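Peptidoglycan D,D-transpeptidase FtsI (Yersinia pestis, PDB 6SYN) catalyses the D,D-transpeptidation that cross-links peptidoglycan strands, probably during cell division, and is a target of penicillins such as carbenicillin. Local coordinates at residues M18-S23 with N176-V181; K41-Q46 with P102-R107; A202-A207 with V476-Q481; T214-A219 with I391-P396; T440-K445 with D454-Y459. All blocks are in the same frame, centred on the assembly; numbering follows the deposited sequence.

Contact 1 of 5, residues M18-S23 with N176-V181; sequences MISDRS and NLVLSV
With chi1 at -62°, N176 sets its CG beside its own backbone N, and from there OD1 receives the backbone N of M18 in the carbonyl plane, on a lone pair, at 2.9 Å. At the other end R22 bends at chi3 (-44°), turning the guanidinium so that NH1 meets S180 O edge-on, almost in the group's plane, at 2.8 Å; NH1 also forms a salt bridge with E216. The backbone N of R22 is separately bonded to V181 O. Between these ends the rungs alternate: L177 N bonds to M18 O and S20 N to L177 O, with L179 N reaching S20 O at 2.9 Å. I19 lays its CG2 against L179 CG at 3.7 Å on the face that V137 covers, while S20 and V178 point to the other face. D21 OD1 takes S23 N in an Asx turn, and its OD2 pairs with R25. The arrangement is a short parallel beta ladder, part of the mixed sheet of the N-terminal module.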
# COMPACT_ATOMS: atom_id res chain seq x y z
N MET A 18 -10.97 -6.44 20.77
CA MET A 18 -10.54 -5.07 20.41
C MET A 18 -9.25 -5.13 19.58
O MET A 18 -8.27 -5.77 20.04
CB MET A 18 -10.31 -4.22 21.66
CG MET A 18 -10.29 -2.75 21.36
SD MET A 18 -9.58 -1.81 22.72
CE MET A 18 -7.83 -2.03 22.38
N ILE A 19 -9.24 -4.47 18.42
CA ILE A 19 -8.03 -4.30 17.56
C ILE A 19 -7.35 -2.98 17.93
O ILE A 19 -8.02 -1.93 17.83
CB ILE A 19 -8.36 -4.36 16.06
CG1 ILE A 19 -9.31 -5.51 15.71
CG2 ILE A 19 -7.07 -4.41 15.25
CD1 ILE A 19 -9.73 -5.56 14.26
N SER A 20 -6.08 -3.05 18.33
CA SER A 20 -5.24 -1.87 18.66
C SER A 20 -3.98 -1.88 17.80
O SER A 20 -3.65 -2.93 17.21
CB SER A 20 -4.91 -1.87 20.12
OG SER A 20 -4.06 -2.97 20.43
N ASP A 21 -3.29 -0.74 17.76
CA ASP A 21 -1.98 -0.57 17.09
C ASP A 21 -0.87 -1.03 18.05
O ASP A 21 -1.19 -1.39 19.21
CB ASP A 21 -1.84 0.87 16.56
CG ASP A 21 -1.28 1.86 17.57
OD1 ASP A 21 -1.33 1.57 18.78
OD2 ASP A 21 -0.79 2.93 17.12
N ARG A 22 0.39 -0.98 17.61
CA ARG A 22 1.56 -1.57 18.31
C ARG A 22 1.70 -1.04 19.75
O ARG A 22 2.31 -1.77 20.55
CB ARG A 22 2.84 -1.36 17.50
CG ARG A 22 3.24 0.09 17.24
CD ARG A 22 4.61 0.16 16.58
NE ARG A 22 5.54 -0.75 17.24
CZ ARG A 22 5.84 -1.99 16.83
NH1 ARG A 22 5.30 -2.49 15.74
NH2 ARG A 22 6.67 -2.73 17.54
N SER A 23 1.17 0.15 20.07
CA SER A 23 1.29 0.81 21.40
C SER A 23 -0.03 0.76 22.20
O SER A 23 -0.04 1.29 23.32
CB SER A 23 1.75 2.23 21.26
OG SER A 23 3.13 2.29 20.91
N ASN A 176 -8.46 -9.91 22.14
CA ASN A 176 -7.91 -8.62 21.64
C ASN A 176 -6.79 -8.92 20.64
O ASN A 176 -6.14 -9.99 20.78
CB ASN A 176 -7.42 -7.72 22.77
CG ASN A 176 -8.53 -7.33 23.71
OD1 ASN A 176 -9.65 -7.09 23.28
ND2 ASN A 176 -8.23 -7.28 25.00
N LEU A 177 -6.60 -8.02 19.68
CA LEU A 177 -5.56 -8.13 18.62
C LEU A 177 -4.63 -6.92 18.74
O LEU A 177 -5.15 -5.79 18.83
CB LEU A 177 -6.26 -8.18 17.26
CG LEU A 177 -5.37 -8.41 16.04
CD1 LEU A 177 -4.46 -9.61 16.24
CD2 LEU A 177 -6.21 -8.60 14.79
N VAL A 178 -3.32 -7.15 18.78
CA VAL A 178 -2.29 -6.06 18.77
C VAL A 178 -1.61 -6.09 17.40
O VAL A 178 -0.85 -7.03 17.14
CB VAL A 178 -1.30 -6.23 19.94
CG1 VAL A 178 -0.23 -5.13 19.95
CG2 VAL A 178 -2.02 -6.27 21.28
N LEU A 179 -1.91 -5.11 16.54
CA LEU A 179 -1.31 -5.01 15.18
C LEU A 179 0.13 -4.50 15.31
O LEU A 179 0.49 -3.94 16.36
CB LEU A 179 -2.14 -4.08 14.29
CG LEU A 179 -3.56 -4.53 13.96
CD1 LEU A 179 -4.19 -3.59 12.94
CD2 LEU A 179 -3.60 -5.96 13.42
N SER A 180 0.92 -4.71 14.25
CA SER A 180 2.31 -4.22 14.09
C SER A 180 2.31 -2.74 13.67
O SER A 180 3.35 -2.08 13.82
CB SER A 180 3.04 -5.06 13.08
OG SER A 180 2.55 -4.78 11.78
N VAL A 181 1.18 -2.23 13.16
CA VAL A 181 1.01 -0.86 12.59
C VAL A 181 1.06 0.18 13.72
O VAL A 181 0.74 -0.17 14.87
CB VAL A 181 -0.30 -0.79 11.79
CG1 VAL A 181 -0.72 0.63 11.44
CG2 VAL A 181 -0.21 -1.65 10.53

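Contact 2 of 5, residues K41-Q46 with P102-R107; sequences KELIEQ and PGIHLR
L43 and G103 bring the helix 40-45 down onto the start of the strand 104-113, a helix-on-strand packing in the N-terminal module, remote from the transpeptidase site. The backbone approach is intimate: the CA atoms of L43 and G103 lie 4.1 Å apart, and G103, with its positive phi of 91° and no side chain, lets the CB of L43 come equally close to G103 CA. Polar bonding plays no part across the two segments; the strand start is instead tied by its backbone to D39, whose OD1 also accepts from the N of E42 in the helix.

Van der Waals contacts with backbone carbonyls come next: L43 CG lies 3.8 Å from the O of P102, and its CD1 is near the O of G103. The apolar pairs are two. L43 holds CG beside its carbonyl carbon (chi1 -163°), which swings CD1 towards I104, whose CD1 it meets at 3.8 Å, the two side chains crossing at a slant; W55 touches both of them. L58 and I96 pack on I104 as well. At the helix end, where Q46 leaves helical geometry, its CB and CG cross the CB-CG edge of the P102 ring obliquely, with Q46 CB 3.9 Å from P102 CG.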
# COMPACT_ATOMS: atom_id res chain seq x y z
N LYS A 41 -39.10 -4.88 3.34
CA LYS A 41 -40.25 -5.71 2.86
C LYS A 41 -41.49 -5.34 3.68
O LYS A 41 -42.50 -4.94 3.07
CB LYS A 41 -39.97 -7.21 2.98
CG LYS A 41 -41.07 -8.09 2.38
CD LYS A 41 -41.06 -9.53 2.87
CE LYS A 41 -42.43 -10.18 2.81
NZ LYS A 41 -42.48 -11.43 3.60
N GLU A 42 -41.40 -5.47 5.00
CA GLU A 42 -42.55 -5.27 5.93
C GLU A 42 -43.04 -3.82 5.85
O GLU A 42 -44.24 -3.60 6.05
CB GLU A 42 -42.15 -5.66 7.36
CG GLU A 42 -43.29 -5.55 8.35
CD GLU A 42 -44.59 -6.23 7.94
OE1 GLU A 42 -44.66 -6.76 6.81
OE2 GLU A 42 -45.53 -6.22 8.75
N LEU A 43 -42.14 -2.88 5.57
CA LEU A 43 -42.42 -1.43 5.48
C LEU A 43 -43.24 -1.14 4.21
O LEU A 43 -44.24 -0.40 4.31
CB LEU A 43 -41.09 -0.67 5.47
CG LEU A 43 -41.17 0.82 5.78
CD1 LEU A 43 -39.89 1.30 6.45
CD2 LEU A 43 -41.45 1.64 4.52
N ILE A 44 -42.85 -1.72 3.07
CA ILE A 44 -43.43 -1.41 1.73
C ILE A 44 -44.81 -2.09 1.61
O ILE A 44 -45.69 -1.48 0.98
CB ILE A 44 -42.47 -1.81 0.58
CG1 ILE A 44 -41.04 -1.32 0.84
CG2 ILE A 44 -43.01 -1.30 -0.75
CD1 ILE A 44 -40.13 -1.33 -0.37
N GLU A 45 -44.99 -3.28 2.20
CA GLU A 45 -46.29 -4.00 2.24
C GLU A 45 -47.32 -3.19 3.02
O GLU A 45 -48.51 -3.19 2.63
CB GLU A 45 -46.16 -5.36 2.93
CG GLU A 45 -45.65 -6.48 2.05
CD GLU A 45 -45.44 -7.77 2.82
OE1 GLU A 45 -45.91 -7.86 3.99
OE2 GLU A 45 -44.82 -8.69 2.26
N GLN A 46 -46.88 -2.54 4.10
CA GLN A 46 -47.73 -1.80 5.07
C GLN A 46 -47.97 -0.36 4.60
O GLN A 46 -48.25 0.49 5.46
CB GLN A 46 -47.06 -1.82 6.45
CG GLN A 46 -47.03 -3.20 7.08
CD GLN A 46 -48.40 -3.60 7.57
OE1 GLN A 46 -49.07 -2.86 8.29
NE2 GLN A 46 -48.83 -4.79 7.18
N PRO A 102 -44.80 1.22 11.02
CA PRO A 102 -44.60 -0.20 10.75
C PRO A 102 -43.37 -0.35 9.83
O PRO A 102 -43.24 0.44 8.91
CB PRO A 102 -45.91 -0.64 10.09
CG PRO A 102 -46.46 0.62 9.45
CD PRO A 102 -45.99 1.76 10.34
N GLY A 103 -42.50 -1.32 10.14
CA GLY A 103 -41.23 -1.57 9.43
C GLY A 103 -40.06 -0.81 10.04
O GLY A 103 -38.93 -1.05 9.60
N ILE A 104 -40.33 0.08 11.01
CA ILE A 104 -39.30 0.89 11.73
C ILE A 104 -39.01 0.18 13.06
O ILE A 104 -39.97 -0.14 13.77
CB ILE A 104 -39.78 2.34 11.95
CG1 ILE A 104 -40.13 3.04 10.64
CG2 ILE A 104 -38.76 3.13 12.77
CD1 ILE A 104 -38.99 3.14 9.64
N HIS A 105 -37.73 -0.01 13.39
CA HIS A 105 -37.28 -0.77 14.58
C HIS A 105 -36.14 -0.05 15.31
O HIS A 105 -35.21 0.44 14.64
CB HIS A 105 -36.83 -2.19 14.18
CG HIS A 105 -37.89 -3.03 13.55
ND1 HIS A 105 -38.66 -3.92 14.27
CD2 HIS A 105 -38.30 -3.14 12.27
CE1 HIS A 105 -39.50 -4.54 13.47
NE2 HIS A 105 -39.30 -4.07 12.23
N LEU A 106 -36.23 0.01 16.64
CA LEU A 106 -35.10 0.26 17.56
C LEU A 106 -34.62 -1.09 18.10
O LEU A 106 -35.49 -1.94 18.39
CB LEU A 106 -35.55 1.19 18.68
CG LEU A 106 -35.46 2.70 18.40
CD1 LEU A 106 -34.01 3.18 18.47
CD2 LEU A 106 -36.08 3.05 17.06
N ARG A 107 -33.30 -1.29 18.21
CA ARG A 107 -32.71 -2.41 19.00
C ARG A 107 -31.35 -1.97 19.57
O ARG A 107 -30.62 -1.22 18.87
CB ARG A 107 -32.61 -3.70 18.19
CG ARG A 107 -31.57 -3.71 17.07
CD ARG A 107 -31.13 -5.12 16.71
NE ARG A 107 -29.98 -5.13 15.80
CZ ARG A 107 -29.93 -5.73 14.61
NH1 ARG A 107 -30.97 -6.41 14.15
NH2 ARG A 107 -28.83 -5.65 13.88

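Contact 3 of 5, residues A202-A207 with V476-Q481; sequences AESGTA and VINDPQ
A classic beta bulge opens this pairing: E203 and S204 both face N478, whose single carbonyl serves two donors. S204 N reaches N478 O at 3.3 Å, in the carbonyl plane and on a lone pair, while the bond from E203 N is weak because its angle is poor. N478 N returns to S204 O at 2.8 Å. Beyond the bulge the strands run regularly antiparallel, 167° between their directions, as two neighbours in the five-stranded sheet of the transpeptidase domain, a fold shared with the beta-lactamases. T206 and V476 form a hydrogen-bonded pair there, with T206 N to V476 O and V476 N to T206 O both at 3.0 Å, each donor lying nearly in line with the acceptor's C=O.

On one face T206 CG2 and V476 CG1 lie side by side, pointing the same way, 3.7 Å apart. The same face carries N478, whose chi1 of 159° puts the amide over the bulge: ND2 gives a weak bond to S204 OG at 3.5 Å and passes obliquely by the extended E203 chain, the carboxylate and amide planes 61° apart. N478 OD1 is engaged by K445. On the opposite face A202 CB packs against I477 CG2, and I477 also touches V197 of the helix 183-199.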
# COMPACT_ATOMS: atom_id res chain seq x y z
N ALA A 202 -4.73 11.12 -9.78
CA ALA A 202 -4.28 9.72 -9.97
C ALA A 202 -5.47 8.78 -9.81
O ALA A 202 -6.40 9.13 -9.07
CB ALA A 202 -3.17 9.41 -8.99
N GLU A 203 -5.43 7.64 -10.49
CA GLU A 203 -6.42 6.54 -10.34
C GLU A 203 -6.37 6.04 -8.89
O GLU A 203 -7.45 5.85 -8.29
CB GLU A 203 -6.12 5.40 -11.31
CG GLU A 203 -7.22 4.36 -11.38
CD GLU A 203 -6.91 3.17 -12.28
OE1 GLU A 203 -6.23 3.37 -13.31
OE2 GLU A 203 -7.33 2.05 -11.94
N SER A 204 -5.17 5.86 -8.36
CA SER A 204 -4.93 5.40 -6.97
C SER A 204 -3.48 5.66 -6.58
O SER A 204 -2.68 6.12 -7.43
CB SER A 204 -5.30 3.93 -6.81
OG SER A 204 -4.20 3.07 -7.04
N GLY A 205 -3.17 5.41 -5.31
CA GLY A 205 -1.80 5.35 -4.78
C GLY A 205 -1.75 4.34 -3.67
O GLY A 205 -2.83 3.95 -3.18
N THR A 206 -0.56 3.88 -3.30
CA THR A 206 -0.34 3.09 -2.07
C THR A 206 1.07 3.40 -1.56
O THR A 206 1.99 3.60 -2.39
CB THR A 206 -0.69 1.61 -2.27
OG1 THR A 206 0.25 0.80 -1.56
CG2 THR A 206 -0.73 1.17 -3.71
N ALA A 207 1.19 3.52 -0.24
CA ALA A 207 2.45 3.69 0.51
C ALA A 207 2.56 2.54 1.51
O ALA A 207 1.59 2.32 2.27
CB ALA A 207 2.46 5.03 1.21
N VAL A 476 3.94 4.34 -4.61
CA VAL A 476 3.54 4.22 -6.05
C VAL A 476 2.26 5.04 -6.25
O VAL A 476 1.28 4.79 -5.52
CB VAL A 476 3.36 2.74 -6.48
CG1 VAL A 476 2.33 2.00 -5.64
CG2 VAL A 476 3.02 2.62 -7.95
N ILE A 477 2.28 6.01 -7.16
CA ILE A 477 1.08 6.74 -7.66
C ILE A 477 0.70 6.10 -9.00
O ILE A 477 1.52 6.16 -9.94
CB ILE A 477 1.31 8.26 -7.82
CG1 ILE A 477 1.86 8.92 -6.55
CG2 ILE A 477 0.03 8.94 -8.30
CD1 ILE A 477 0.92 8.91 -5.37
N ASN A 478 -0.50 5.52 -9.07
CA ASN A 478 -1.00 4.80 -10.26
C ASN A 478 -1.80 5.79 -11.11
O ASN A 478 -2.85 6.28 -10.63
CB ASN A 478 -1.73 3.53 -9.83
CG ASN A 478 -2.69 3.00 -10.87
OD1 ASN A 478 -2.31 2.76 -12.01
ND2 ASN A 478 -3.94 2.80 -10.47
N ASP A 479 -1.25 6.13 -12.29
CA ASP A 479 -1.85 6.90 -13.41
C ASP A 479 -2.07 8.37 -13.04
O ASP A 479 -3.19 8.87 -13.15
CB ASP A 479 -3.14 6.25 -13.93
CG ASP A 479 -3.56 6.75 -15.30
OD1 ASP A 479 -2.75 7.45 -15.94
OD2 ASP A 479 -4.67 6.44 -15.72
N PRO A 480 -1.01 9.12 -12.67
CA PRO A 480 -1.09 10.57 -12.49
C PRO A 480 -1.44 11.26 -13.82
O PRO A 480 -0.74 11.02 -14.79
CB PRO A 480 0.30 10.98 -11.98
CG PRO A 480 1.22 9.85 -12.38
CD PRO A 480 0.35 8.61 -12.41
N GLN A 481 -2.48 12.10 -13.82
CA GLN A 481 -3.08 12.71 -15.04
C GLN A 481 -3.14 14.24 -14.94
O GLN A 481 -3.98 14.83 -15.63
CB GLN A 481 -4.49 12.15 -15.26
CG GLN A 481 -4.53 10.78 -15.92
CD GLN A 481 -3.83 10.74 -17.26
OE1 GLN A 481 -3.62 11.77 -17.91
NE2 GLN A 481 -3.48 9.54 -17.69

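Contact 4 of 5, residues T214-A219 with I391-P396; sequences TGEVLA and ITRVDP
The backbones of T214-V217 and I391-V394 run roughly antiparallel, 158° apart, but make no direct backbone bond; the link between a turn and a loop is made by the E216 side chain. That turn is an ST turn: T214 OG1 accepts from E216 N at 3.2 Å. The same hydroxyl donates to E216 OE1 at 2.7 Å on the oxygen's anti lone pair, helping to fix how the carboxylate is rotated. E216 stretches out fully beyond CG (chi2 174°), and it and V394 approach from opposite directions, V394 CG2 resting against E216 CD at 3.6 Å. OE2 takes V394 N at 3.1 Å from above the carboxylate plane, 49° out of it; with the charge of R22 beside it, this buried group probably stays ionised. Farther along, V217 CB and I391 CG2 are in loose apolar contact at 4.5 Å. A water closes the bridge, donating to E216 OE1 and to V394 O, each at 2.8 Å.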
# COMPACT_ATOMS: atom_id res chain seq x y z
N THR A 214 12.71 -5.97 11.98
CA THR A 214 11.65 -6.85 12.55
C THR A 214 10.74 -7.41 11.44
O THR A 214 10.06 -8.43 11.69
CB THR A 214 10.83 -6.10 13.61
OG1 THR A 214 9.98 -5.16 12.95
CG2 THR A 214 11.69 -5.37 14.62
N GLY A 215 10.72 -6.78 10.26
CA GLY A 215 9.82 -7.13 9.14
C GLY A 215 8.39 -6.70 9.41
O GLY A 215 7.50 -7.02 8.59
N GLU A 216 8.16 -6.00 10.52
CA GLU A 216 6.82 -5.50 10.90
C GLU A 216 6.36 -4.45 9.88
O GLU A 216 7.21 -3.65 9.43
CB GLU A 216 6.87 -4.90 12.30
CG GLU A 216 7.02 -5.93 13.40
CD GLU A 216 7.23 -5.29 14.76
OE1 GLU A 216 8.29 -4.66 14.95
OE2 GLU A 216 6.32 -5.38 15.60
N VAL A 217 5.07 -4.49 9.51
CA VAL A 217 4.41 -3.44 8.67
C VAL A 217 3.94 -2.34 9.62
O VAL A 217 2.96 -2.58 10.35
CB VAL A 217 3.25 -3.99 7.84
CG1 VAL A 217 2.60 -2.89 7.00
CG2 VAL A 217 3.67 -5.16 6.95
N LEU A 218 4.63 -1.19 9.61
CA LEU A 218 4.37 -0.02 10.49
C LEU A 218 3.26 0.84 9.89
O LEU A 218 2.54 1.50 10.68
CB LEU A 218 5.67 0.78 10.63
CG LEU A 218 6.79 0.06 11.40
CD1 LEU A 218 8.11 0.79 11.29
CD2 LEU A 218 6.40 -0.15 12.85
N ALA A 219 3.13 0.87 8.56
CA ALA A 219 2.10 1.65 7.85
C ALA A 219 1.78 0.98 6.51
O ALA A 219 2.71 0.50 5.85
CB ALA A 219 2.57 3.07 7.67
N ILE A 391 1.63 -8.25 10.29
CA ILE A 391 0.70 -7.12 10.63
C ILE A 391 0.39 -7.14 12.13
O ILE A 391 -0.49 -6.36 12.54
CB ILE A 391 -0.63 -7.10 9.83
CG1 ILE A 391 -0.99 -8.42 9.14
CG2 ILE A 391 -0.66 -5.93 8.85
CD1 ILE A 391 -1.45 -9.50 10.09
N THR A 392 1.06 -7.99 12.92
CA THR A 392 0.87 -8.05 14.40
C THR A 392 2.20 -7.76 15.09
O THR A 392 3.25 -8.14 14.54
CB THR A 392 0.24 -9.39 14.83
OG1 THR A 392 1.13 -10.46 14.50
CG2 THR A 392 -1.10 -9.62 14.18
N ARG A 393 2.16 -7.08 16.23
CA ARG A 393 3.37 -6.74 17.02
C ARG A 393 4.15 -8.04 17.23
O ARG A 393 3.52 -9.06 17.59
CB ARG A 393 2.99 -6.08 18.35
CG ARG A 393 4.14 -5.31 18.98
CD ARG A 393 3.82 -4.82 20.38
NE ARG A 393 4.56 -3.59 20.68
CZ ARG A 393 5.82 -3.53 21.13
NH1 ARG A 393 6.50 -4.64 21.37
NH2 ARG A 393 6.38 -2.36 21.34
N VAL A 394 5.46 -8.02 16.97
CA VAL A 394 6.37 -9.17 17.18
C VAL A 394 7.31 -8.82 18.33
O VAL A 394 7.59 -7.62 18.50
CB VAL A 394 7.15 -9.53 15.90
CG1 VAL A 394 6.25 -9.60 14.68
CG2 VAL A 394 8.31 -8.57 15.64
N ASP A 395 7.77 -9.82 19.08
CA ASP A 395 8.84 -9.70 20.11
C ASP A 395 10.20 -9.81 19.42
O ASP A 395 10.54 -10.87 18.92
CB ASP A 395 8.72 -10.79 21.18
CG ASP A 395 7.40 -10.77 21.93
OD1 ASP A 395 7.26 -9.93 22.85
OD2 ASP A 395 6.51 -11.58 21.59
N PRO A 396 11.04 -8.74 19.37
CA PRO A 396 12.34 -8.84 18.71
C PRO A 396 13.31 -9.63 19.60
O PRO A 396 13.02 -9.84 20.77
CB PRO A 396 12.81 -7.38 18.54
CG PRO A 396 11.70 -6.52 19.12
CD PRO A 396 10.83 -7.42 19.97
O HOH W 1 8.97 -5.36 17.55

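Contact 5 of 5, residues T440-K445 with D454-Y459; sequences TGTAKK and DRYLAY. With CB9 ((2R,4S)-2-[(1R)-1-{[(2S)-2-carboxy-2-phenylacetyl]amino}-2-oxoethyl]-5,5-dimethyl-1,3-thiazolidine-4-carboxylic acid), chain D.
T440 meets Y459 and the ring-opened penicillin (penicilloyl) group CB9 together: its CA lies near Y459 O, while OG1 donates to OAG of the thiazolidine carboxylate at 2.7 Å. G441 then pairs with Y459 in both directions, Y459 N reaching G441 O at 2.8 Å. T442 holds the ligand at two points. Its N donates to CB9 O at 3.0 Å, and OG1 donates to OAD at 2.6 Å and accepts from G487. Its chi1 of -40° sets OG1 beside the backbone N and CG2 anti to it, where the side chain crosses Y456 obliquely and CG2 lies close to CAL of the ligand's phenyl group. Together with K439, T440 and G441 form the KTG motif of penicillin-recognising enzymes, on the edge strand of the sheet; the N of T442 fits the oxyanion-hole role known in this family.

A443 trades backbone bonds with L457 and turns CB to the other face, where it meets the edge of the Y459 ring, in its plane, at CE2, 3.9 Å away. K444 returns to the ligand face: its CG lies alongside Y456 CE1 at 3.8 Å, and Y456 in turn stacks with Y485. K444 NZ stays 4.1 Å from D454 OD1, beyond a salt bridge. Finally, K445 N bonds to R455 O at 2.9 Å, and its side chain crosses that of L457 at about a right angle, CG against CG.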
# COMPACT_ATOMS: atom_id res chain seq x y z
N THR A 440 14.13 6.03 -7.84
CA THR A 440 12.88 6.43 -8.53
C THR A 440 12.52 5.38 -9.57
O THR A 440 13.36 4.51 -9.87
CB THR A 440 13.01 7.80 -9.20
OG1 THR A 440 14.10 7.72 -10.12
CG2 THR A 440 13.23 8.92 -8.20
N GLY A 441 11.31 5.48 -10.11
CA GLY A 441 10.81 4.64 -11.20
C GLY A 441 9.61 5.29 -11.86
O GLY A 441 8.81 5.95 -11.14
N THR A 442 9.51 5.16 -13.18
CA THR A 442 8.33 5.55 -14.00
C THR A 442 8.04 4.36 -14.93
O THR A 442 8.68 4.28 -16.00
CB THR A 442 8.58 6.86 -14.77
OG1 THR A 442 9.27 7.77 -13.91
CG2 THR A 442 7.30 7.50 -15.27
N ALA A 443 7.17 3.45 -14.49
CA ALA A 443 6.78 2.24 -15.25
C ALA A 443 5.68 2.62 -16.25
O ALA A 443 4.73 3.31 -15.84
CB ALA A 443 6.33 1.14 -14.32
N LYS A 444 5.84 2.21 -17.51
CA LYS A 444 4.76 2.27 -18.53
C LYS A 444 3.72 1.22 -18.15
O LYS A 444 4.13 0.09 -17.80
CB LYS A 444 5.32 2.08 -19.94
CG LYS A 444 5.71 3.36 -20.65
CD LYS A 444 6.00 3.19 -22.13
CE LYS A 444 5.69 4.44 -22.94
NZ LYS A 444 6.77 4.76 -23.90
N LYS A 445 2.44 1.60 -18.16
CA LYS A 445 1.31 0.74 -17.72
C LYS A 445 0.90 -0.17 -18.88
O LYS A 445 0.53 0.36 -19.94
CB LYS A 445 0.13 1.59 -17.25
CG LYS A 445 0.08 1.85 -15.76
CD LYS A 445 -1.18 2.56 -15.32
CE LYS A 445 -2.43 1.71 -15.43
NZ LYS A 445 -2.87 1.22 -14.11
N ASP A 454 0.52 5.17 -22.86
CA ASP A 454 1.28 6.35 -22.38
C ASP A 454 0.60 6.83 -21.09
O ASP A 454 0.23 8.01 -20.99
CB ASP A 454 1.43 7.37 -23.51
CG ASP A 454 2.28 6.82 -24.66
OD1 ASP A 454 2.84 5.71 -24.50
OD2 ASP A 454 2.37 7.51 -25.70
N ARG A 455 0.47 5.89 -20.15
CA ARG A 455 -0.05 6.05 -18.77
C ARG A 455 1.00 5.39 -17.86
O ARG A 455 1.65 4.43 -18.33
CB ARG A 455 -1.46 5.45 -18.70
CG ARG A 455 -2.32 5.81 -19.91
CD ARG A 455 -3.78 5.39 -19.84
NE ARG A 455 -4.54 6.17 -18.87
CZ ARG A 455 -5.62 6.92 -19.14
NH1 ARG A 455 -6.10 7.00 -20.37
NH2 ARG A 455 -6.22 7.57 -18.16
N TYR A 456 1.23 5.92 -16.66
CA TYR A 456 2.46 5.60 -15.88
C TYR A 456 2.15 5.31 -14.41
O TYR A 456 1.16 5.82 -13.87
CB TYR A 456 3.47 6.75 -16.02
CG TYR A 456 3.71 7.18 -17.45
CD1 TYR A 456 4.54 6.45 -18.29
CD2 TYR A 456 3.10 8.32 -17.96
CE1 TYR A 456 4.76 6.84 -19.60
CE2 TYR A 456 3.31 8.72 -19.27
CZ TYR A 456 4.14 7.98 -20.09
OH TYR A 456 4.36 8.37 -21.38
N LEU A 457 3.00 4.46 -13.81
CA LEU A 457 3.13 4.25 -12.35
C LEU A 457 4.32 5.08 -11.85
O LEU A 457 5.46 4.68 -12.09
CB LEU A 457 3.38 2.77 -12.06
CG LEU A 457 2.28 1.81 -12.52
CD1 LEU A 457 2.77 0.38 -12.43
CD2 LEU A 457 1.02 2.01 -11.71
N ALA A 458 4.04 6.20 -11.17
CA ALA A 458 5.06 7.05 -10.52
C ALA A 458 5.50 6.36 -9.23
O ALA A 458 4.68 6.25 -8.30
CB ALA A 458 4.53 8.44 -10.27
N TYR A 459 6.75 5.90 -9.21
CA TYR A 459 7.39 5.11 -8.12
C TYR A 459 8.44 5.95 -7.40
O TYR A 459 9.19 6.69 -8.05
CB TYR A 459 8.13 3.90 -8.69
CG TYR A 459 7.32 2.65 -8.93
CD1 TYR A 459 6.94 1.83 -7.88
CD2 TYR A 459 7.02 2.24 -10.22
CE1 TYR A 459 6.24 0.66 -8.10
CE2 TYR A 459 6.32 1.07 -10.45
CZ TYR A 459 5.93 0.27 -9.39
OH TYR A 459 5.25 -0.89 -9.61
C CB9 D . 12.58 3.27 -15.12
N CB9 D . 11.85 4.32 -17.27
O CB9 D . 11.49 3.36 -14.60
CA CB9 D . 12.98 3.93 -16.43
CB CB9 D . 13.99 5.08 -16.16
CAA CB9 D . 14.02 8.70 -15.70
CAB CB9 D . 11.76 8.21 -16.62
OAD CB9 D . 11.79 8.22 -13.34
OAE CB9 D . 9.80 3.62 -21.47
OAF CB9 D . 12.21 2.63 -18.70
OAG CB9 D . 13.40 6.97 -12.62
OAH CB9 D . 9.49 2.61 -19.62
CAJ CB9 D . 9.12 8.34 -19.31
CAK CB9 D . 10.34 8.19 -19.92
CAL CB9 D . 8.48 7.24 -18.78
CAM CB9 D . 10.92 6.94 -20.01
CAN CB9 D . 9.07 5.99 -18.86
NAP CB9 D . 13.83 5.71 -14.84
SAQ CB9 D . 13.77 6.48 -17.31
CAR CB9 D . 12.62 7.35 -13.47
CAS CB9 D . 9.99 3.48 -20.29
CAT CB9 D . 11.71 3.73 -18.47
CAU CB9 D . 10.32 5.82 -19.45
CAX CB9 D . 12.71 6.65 -14.84
CAY CB9 D . 10.97 4.46 -19.61
CAZ CB9 D . 13.02 7.60 -16.04

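Contacts 3 and 5 share the transpeptidase sheet, their centres 9 Å apart: I477 N bonds to A458 O at 2.7 Å, stitching the strand of 476-481 to that of 454-459. Contact 5 lines the pocket, whereas contact 3 stands one step behind, the side chain of P480 about 10 Å from CB9. Contact 4 reaches the same sheet from its other edge, its centre 30 Å from that of contact 5. It meets contact 1, 10 Å away between centres, through S180 OG to V217 O and S180 N to I391 O, which tie the 176-181 segment to the transpeptidase domain. Contact 2 lies far out, 39 Å from contact 1 and 52 Å from contact 5, centre to centre.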